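Local coordinates for protein lactate racemase (Thermoanaerobacterium thermosaccharolyticum, PDB 2YJG) that interconverts the D- and L-isomers of lactate, a racemase that depends on a nickel pincer cofactor derived from nicotinic acid mononucleotide, at residues D16-S28 against E403-P416. Sequence-based numbering, arbitrary orientation.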
loop_
_atom_site.group_PDB
_atom_site.type_symbol
_atom_site.label_atom_id
_atom_site.label_comp_id
_atom_site.label_asym_id
_atom_site.label_seq_id
_atom_site.Cartn_x
_atom_site.Cartn_y
_atom_site.Cartn_z
ATOM N N ASP A 16 33.132 0.574 -34.109
ATOM C CA ASP A 16 33.555 1.332 -35.286
ATOM C C ASP A 16 33.268 0.538 -36.520
ATOM O O ASP A 16 33.909 -0.480 -36.729
ATOM C CB ASP A 16 35.041 1.578 -35.198
ATOM C CG ASP A 16 35.497 2.655 -36.117
ATOM O OD1 ASP A 16 34.731 3.002 -37.032
ATOM O OD2 ASP A 16 36.643 3.137 -35.916
ATOM N N LEU A 17 32.307 0.972 -37.336
ATOM C CA LEU A 17 31.956 0.252 -38.563
ATOM C C LEU A 17 32.228 1.167 -39.770
ATOM O O LEU A 17 31.632 2.251 -39.844
ATOM C CB LEU A 17 30.463 -0.116 -38.573
ATOM C CG LEU A 17 29.956 -0.887 -39.768
ATOM C CD1 LEU A 17 30.721 -2.212 -40.063
ATOM C CD2 LEU A 17 28.431 -1.104 -39.487
ATOM N N PRO A 18 33.081 0.737 -40.692
ATOM C CA PRO A 18 33.438 1.645 -41.769
ATOM C C PRO A 18 32.261 2.097 -42.624
ATOM O O PRO A 18 31.440 1.256 -43.079
ATOM C CB PRO A 18 34.415 0.842 -42.616
ATOM C CG PRO A 18 34.596 -0.504 -41.937
ATOM C CD PRO A 18 34.018 -0.397 -40.595
ATOM N N ASP A 19 32.196 3.413 -42.874
ATOM C CA ASP A 19 31.052 3.989 -43.574
ATOM C C ASP A 19 30.738 3.295 -44.903
ATOM O O ASP A 19 29.574 3.153 -45.284
ATOM C CB ASP A 19 31.296 5.498 -43.854
ATOM C CG ASP A 19 31.437 6.356 -42.590
ATOM O OD1 ASP A 19 30.877 6.072 -41.489
ATOM O OD2 ASP A 19 32.089 7.418 -42.719
ATOM N N GLU A 20 31.764 2.832 -45.617
ATOM C CA GLU A 20 31.568 2.204 -46.934
ATOM C C GLU A 20 30.754 0.893 -46.874
ATOM O O GLU A 20 30.123 0.498 -47.865
ATOM C CB GLU A 20 32.901 1.944 -47.663
ATOM C CG GLU A 20 33.922 1.067 -46.927
ATOM C CD GLU A 20 34.724 0.094 -47.838
ATOM O OE1 GLU A 20 34.402 -0.115 -49.028
ATOM O OE2 GLU A 20 35.692 -0.519 -47.352
ATOM N N ARG A 21 30.774 0.263 -45.707
ATOM C CA ARG A 21 29.973 -0.929 -45.383
ATOM C C ARG A 21 28.505 -0.675 -44.991
ATOM O O ARG A 21 27.767 -1.647 -44.845
ATOM C CB ARG A 21 30.639 -1.739 -44.253
ATOM C CG ARG A 21 32.068 -2.288 -44.571
ATOM C CD ARG A 21 32.099 -3.279 -45.735
ATOM N NE ARG A 21 31.182 -4.402 -45.574
ATOM C CZ ARG A 21 31.381 -5.432 -44.760
ATOM N NH1 ARG A 21 32.486 -5.502 -44.009
ATOM N NH2 ARG A 21 30.459 -6.392 -44.681
ATOM N N ILE A 22 28.067 0.602 -44.872
ATOM C CA ILE A 22 26.771 0.943 -44.304
ATOM C C ILE A 22 25.768 1.289 -45.364
ATOM O O ILE A 22 25.980 2.213 -46.168
ATOM C CB ILE A 22 26.878 2.106 -43.305
ATOM C CG1 ILE A 22 27.783 1.711 -42.139
ATOM C CG2 ILE A 22 25.465 2.534 -42.759
ATOM C CD1 ILE A 22 28.084 2.840 -41.178
ATOM N N GLN A 23 24.660 0.568 -45.373
ATOM C CA GLN A 23 23.569 0.917 -46.210
ATOM C C GLN A 23 22.993 2.180 -45.617
ATOM O O GLN A 23 23.130 3.303 -46.177
ATOM C CB GLN A 23 22.553 -0.237 -46.326
ATOM C CG GLN A 23 21.483 -0.017 -47.366
ATOM C CD GLN A 23 21.977 -0.075 -48.776
ATOM O OE1 GLN A 23 22.483 -1.098 -49.228
ATOM N NE2 GLN A 23 21.846 1.056 -49.506
ATOM N N GLY A 24 22.369 2.031 -44.464
ATOM C CA GLY A 24 21.753 3.120 -43.773
ATOM C C GLY A 24 21.840 2.841 -42.264
ATOM O O GLY A 24 22.000 1.685 -41.844
ATOM N N ILE A 25 21.718 3.896 -41.478
ATOM C CA ILE A 25 21.657 3.777 -40.009
ATOM C C ILE A 25 20.266 4.228 -39.686
ATOM O O ILE A 25 19.912 5.402 -39.861
ATOM C CB ILE A 25 22.709 4.620 -39.267
ATOM C CG1 ILE A 25 24.139 4.197 -39.623
ATOM C CG2 ILE A 25 22.486 4.552 -37.758
ATOM C CD1 ILE A 25 25.291 5.050 -38.859
ATOM N N LEU A 26 19.416 3.294 -39.289
ATOM C CA LEU A 26 17.975 3.605 -39.228
ATOM C C LEU A 26 17.573 3.830 -37.783
ATOM O O LEU A 26 17.606 2.898 -36.992
ATOM C CB LEU A 26 17.188 2.445 -39.783
ATOM C CG LEU A 26 17.652 1.953 -41.142
ATOM C CD1 LEU A 26 16.808 0.771 -41.563
ATOM C CD2 LEU A 26 17.497 3.168 -42.172
ATOM N N ARG A 27 17.187 5.071 -37.475
ATOM C CA ARG A 27 16.830 5.469 -36.139
ATOM C C ARG A 27 15.507 6.151 -36.166
ATOM O O ARG A 27 15.197 6.920 -37.071
ATOM C CB ARG A 27 17.807 6.487 -35.536
ATOM C CG ARG A 27 19.249 6.028 -35.400
ATOM C CD ARG A 27 20.072 7.196 -34.799
ATOM N NE ARG A 27 21.516 7.042 -34.972
ATOM C CZ ARG A 27 22.331 6.480 -34.080
ATOM N NH1 ARG A 27 21.855 6.010 -32.919
ATOM N NH2 ARG A 27 23.644 6.402 -34.339
ATOM N N SER A 28 14.763 5.855 -35.135
ATOM C CA SER A 28 13.584 6.564 -34.774
ATOM C C SER A 28 13.912 8.047 -34.548
ATOM O O SER A 28 15.033 8.401 -34.119
ATOM C CB SER A 28 13.080 5.939 -33.479
ATOM O OG SER A 28 12.195 6.772 -32.803
ATOM N N GLU A 403 29.951 -12.205 -42.233
ATOM C CA GLU A 403 30.729 -12.137 -43.499
ATOM C C GLU A 403 31.084 -13.499 -44.088
ATOM O O GLU A 403 31.035 -13.682 -45.305
ATOM C CB GLU A 403 31.960 -11.263 -43.302
ATOM C CG GLU A 403 31.563 -9.781 -43.125
ATOM C CD GLU A 403 32.706 -8.857 -42.708
ATOM O OE1 GLU A 403 33.851 -9.309 -42.554
ATOM O OE2 GLU A 403 32.439 -7.648 -42.527
ATOM N N SER A 404 31.426 -14.458 -43.237
ATOM C CA SER A 404 31.660 -15.842 -43.682
ATOM C C SER A 404 30.423 -16.474 -44.354
ATOM O O SER A 404 30.544 -17.277 -45.257
ATOM C CB SER A 404 32.046 -16.704 -42.490
ATOM O OG SER A 404 30.871 -17.165 -41.831
ATOM N N ILE A 405 29.250 -16.094 -43.879
ATOM C CA ILE A 405 27.960 -16.620 -44.325
ATOM C C ILE A 405 27.518 -15.969 -45.616
ATOM O O ILE A 405 27.067 -16.654 -46.528
ATOM C CB ILE A 405 26.867 -16.342 -43.242
ATOM C CG1 ILE A 405 27.107 -17.207 -42.007
ATOM C CG2 ILE A 405 25.441 -16.576 -43.808
ATOM C CD1 ILE A 405 26.186 -16.871 -40.839
ATOM N N VAL A 406 27.661 -14.642 -45.697
ATOM C CA VAL A 406 27.327 -13.880 -46.914
ATOM C C VAL A 406 28.652 -13.504 -47.619
ATOM O O VAL A 406 29.308 -14.375 -48.161
ATOM C CB VAL A 406 26.454 -12.631 -46.594
ATOM C CG1 VAL A 406 26.251 -11.806 -47.825
ATOM C CG2 VAL A 406 25.099 -13.044 -46.052
ATOM N N ASN A 407 29.057 -12.235 -47.575
ATOM C CA ASN A 407 30.315 -11.736 -48.208
ATOM C C ASN A 407 30.999 -10.722 -47.285
ATOM O O ASN A 407 30.336 -10.072 -46.466
ATOM C CB ASN A 407 30.016 -11.033 -49.547
ATOM C CG ASN A 407 29.564 -11.989 -50.626
ATOM O OD1 ASN A 407 29.970 -13.161 -50.630
ATOM N ND2 ASN A 407 28.750 -11.499 -51.574
ATOM N N ASN A 408 32.304 -10.527 -47.457
ATOM C CA ASN A 408 33.045 -9.529 -46.642
ATOM C C ASN A 408 32.910 -8.086 -47.147
ATOM O O ASN A 408 33.586 -7.183 -46.629
ATOM C CB ASN A 408 34.531 -9.913 -46.465
ATOM C CG ASN A 408 35.364 -9.703 -47.725
ATOM O OD1 ASN A 408 34.836 -9.370 -48.801
ATOM N ND2 ASN A 408 36.685 -9.913 -47.601
ATOM N N ASP A 409 32.019 -7.884 -48.129
ATOM C CA ASP A 409 31.760 -6.579 -48.730
ATOM C C ASP A 409 30.290 -6.129 -48.631
ATOM O O ASP A 409 29.944 -5.045 -49.125
ATOM C CB ASP A 409 32.169 -6.597 -50.207
ATOM C CG ASP A 409 31.757 -7.882 -50.916
ATOM O OD1 ASP A 409 30.557 -8.279 -50.827
ATOM O OD2 ASP A 409 32.650 -8.507 -51.561
ATOM N N SER A 410 29.440 -6.935 -47.990
ATOM C CA SER A 410 27.996 -6.710 -48.051
ATOM C C SER A 410 27.615 -5.412 -47.368
ATOM O O SER A 410 28.036 -5.205 -46.253
ATOM C CB SER A 410 27.259 -7.875 -47.374
ATOM O OG SER A 410 27.469 -9.108 -48.060
ATOM N N LYS A 411 26.825 -4.531 -47.991
ATOM C CA LYS A 411 26.361 -3.351 -47.214
ATOM C C LYS A 411 25.425 -3.807 -46.076
ATOM O O LYS A 411 24.752 -4.806 -46.194
ATOM C CB LYS A 411 25.754 -2.220 -48.067
ATOM C CG LYS A 411 26.825 -1.330 -48.773
ATOM C CD LYS A 411 26.466 0.143 -48.871
ATOM C CE LYS A 411 26.332 0.608 -50.313
ATOM N NZ LYS A 411 26.265 2.064 -50.603
ATOM N N ILE A 412 25.418 -3.059 -44.981
ATOM C CA ILE A 412 24.866 -3.476 -43.720
ATOM C C ILE A 412 23.894 -2.441 -43.298
ATOM O O ILE A 412 24.201 -1.227 -43.300
ATOM C CB ILE A 412 25.959 -3.525 -42.603
ATOM C CG1 ILE A 412 27.086 -4.478 -42.959
ATOM C CG2 ILE A 412 25.376 -3.917 -41.223
ATOM C CD1 ILE A 412 28.361 -4.229 -42.119
ATOM N N ASN A 413 22.720 -2.886 -42.886
ATOM C CA ASN A 413 21.776 -1.998 -42.283
ATOM C C ASN A 413 22.052 -1.937 -40.786
ATOM O O ASN A 413 22.124 -2.975 -40.157
ATOM C CB ASN A 413 20.331 -2.476 -42.536
ATOM C CG ASN A 413 19.721 -1.985 -43.857
ATOM O OD1 ASN A 413 18.807 -2.632 -44.416
ATOM N ND2 ASN A 413 20.145 -0.828 -44.314
ATOM N N VAL A 414 22.129 -0.746 -40.187
ATOM C CA VAL A 414 22.313 -0.595 -38.721
ATOM C C VAL A 414 21.095 0.002 -38.101
ATOM O O VAL A 414 20.691 1.112 -38.445
ATOM C CB VAL A 414 23.566 0.294 -38.367
ATOM C CG1 VAL A 414 23.750 0.394 -36.815
ATOM C CG2 VAL A 414 24.834 -0.302 -39.031
ATOM N N ILE A 415 20.464 -0.729 -37.182
ATOM C CA ILE A 415 19.272 -0.255 -36.529
ATOM C C ILE A 415 19.635 -0.252 -35.043
ATOM O O ILE A 415 19.477 -1.285 -34.374
ATOM C CB ILE A 415 18.097 -1.212 -36.728
ATOM C CG1 ILE A 415 17.952 -1.609 -38.224
ATOM C CG2 ILE A 415 16.821 -0.576 -36.145
ATOM C CD1 ILE A 415 16.699 -2.469 -38.545
ATOM N N PRO A 416 20.133 0.884 -34.525
ATOM C CA PRO A 416 20.731 0.792 -33.188
ATOM C C PRO A 416 19.785 0.355 -32.065
ATOM O O PRO A 416 20.222 -0.352 -31.161
ATOM C CB PRO A 416 21.305 2.188 -32.916
ATOM C CG PRO A 416 21.218 2.956 -34.285
ATOM C CD PRO A 416 20.303 2.206 -35.176
#
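S410 O receives two N-H groups of one guanidinium, R21 NH2 at 3.1 Å and, more weakly, R21 NE. Both acceptors of R21 lie at the edge of its flat group: E403 OE2, from the end of helix 395-405, takes R21 NH1 at 2.6 Å in a salt bridge and R21 NH2 more weakly, although the guanidinium meets that oxygen from above the carboxylate plane. Bends at chi2 and chi3 (-63° and -54°) turn the guanidinium so that N408 O stands over the centre of one face and I412 CD1 lies off-centre over the other. Replacing R21 by a leucine would probably leave the E403 carboxylate without its mate and S410 O without either donor. Beyond the arginine, strand 22-25 runs parallel to 412-415 as the outermost strand, within this chain, of a parallel sheet. V414 N points almost straight at G24 O (2.9 Å), and L26 N reaches V414 O at 2.7 Å. L17 CD1 meets I412 CD1 tip to tip at 3.7 Å, while I4 of strand 3-8 packs on I25 and V414. The principle: backbone bonds set the pairing while one side-chain charge ties the loop end, joining 22-25 to strands from 279 onward.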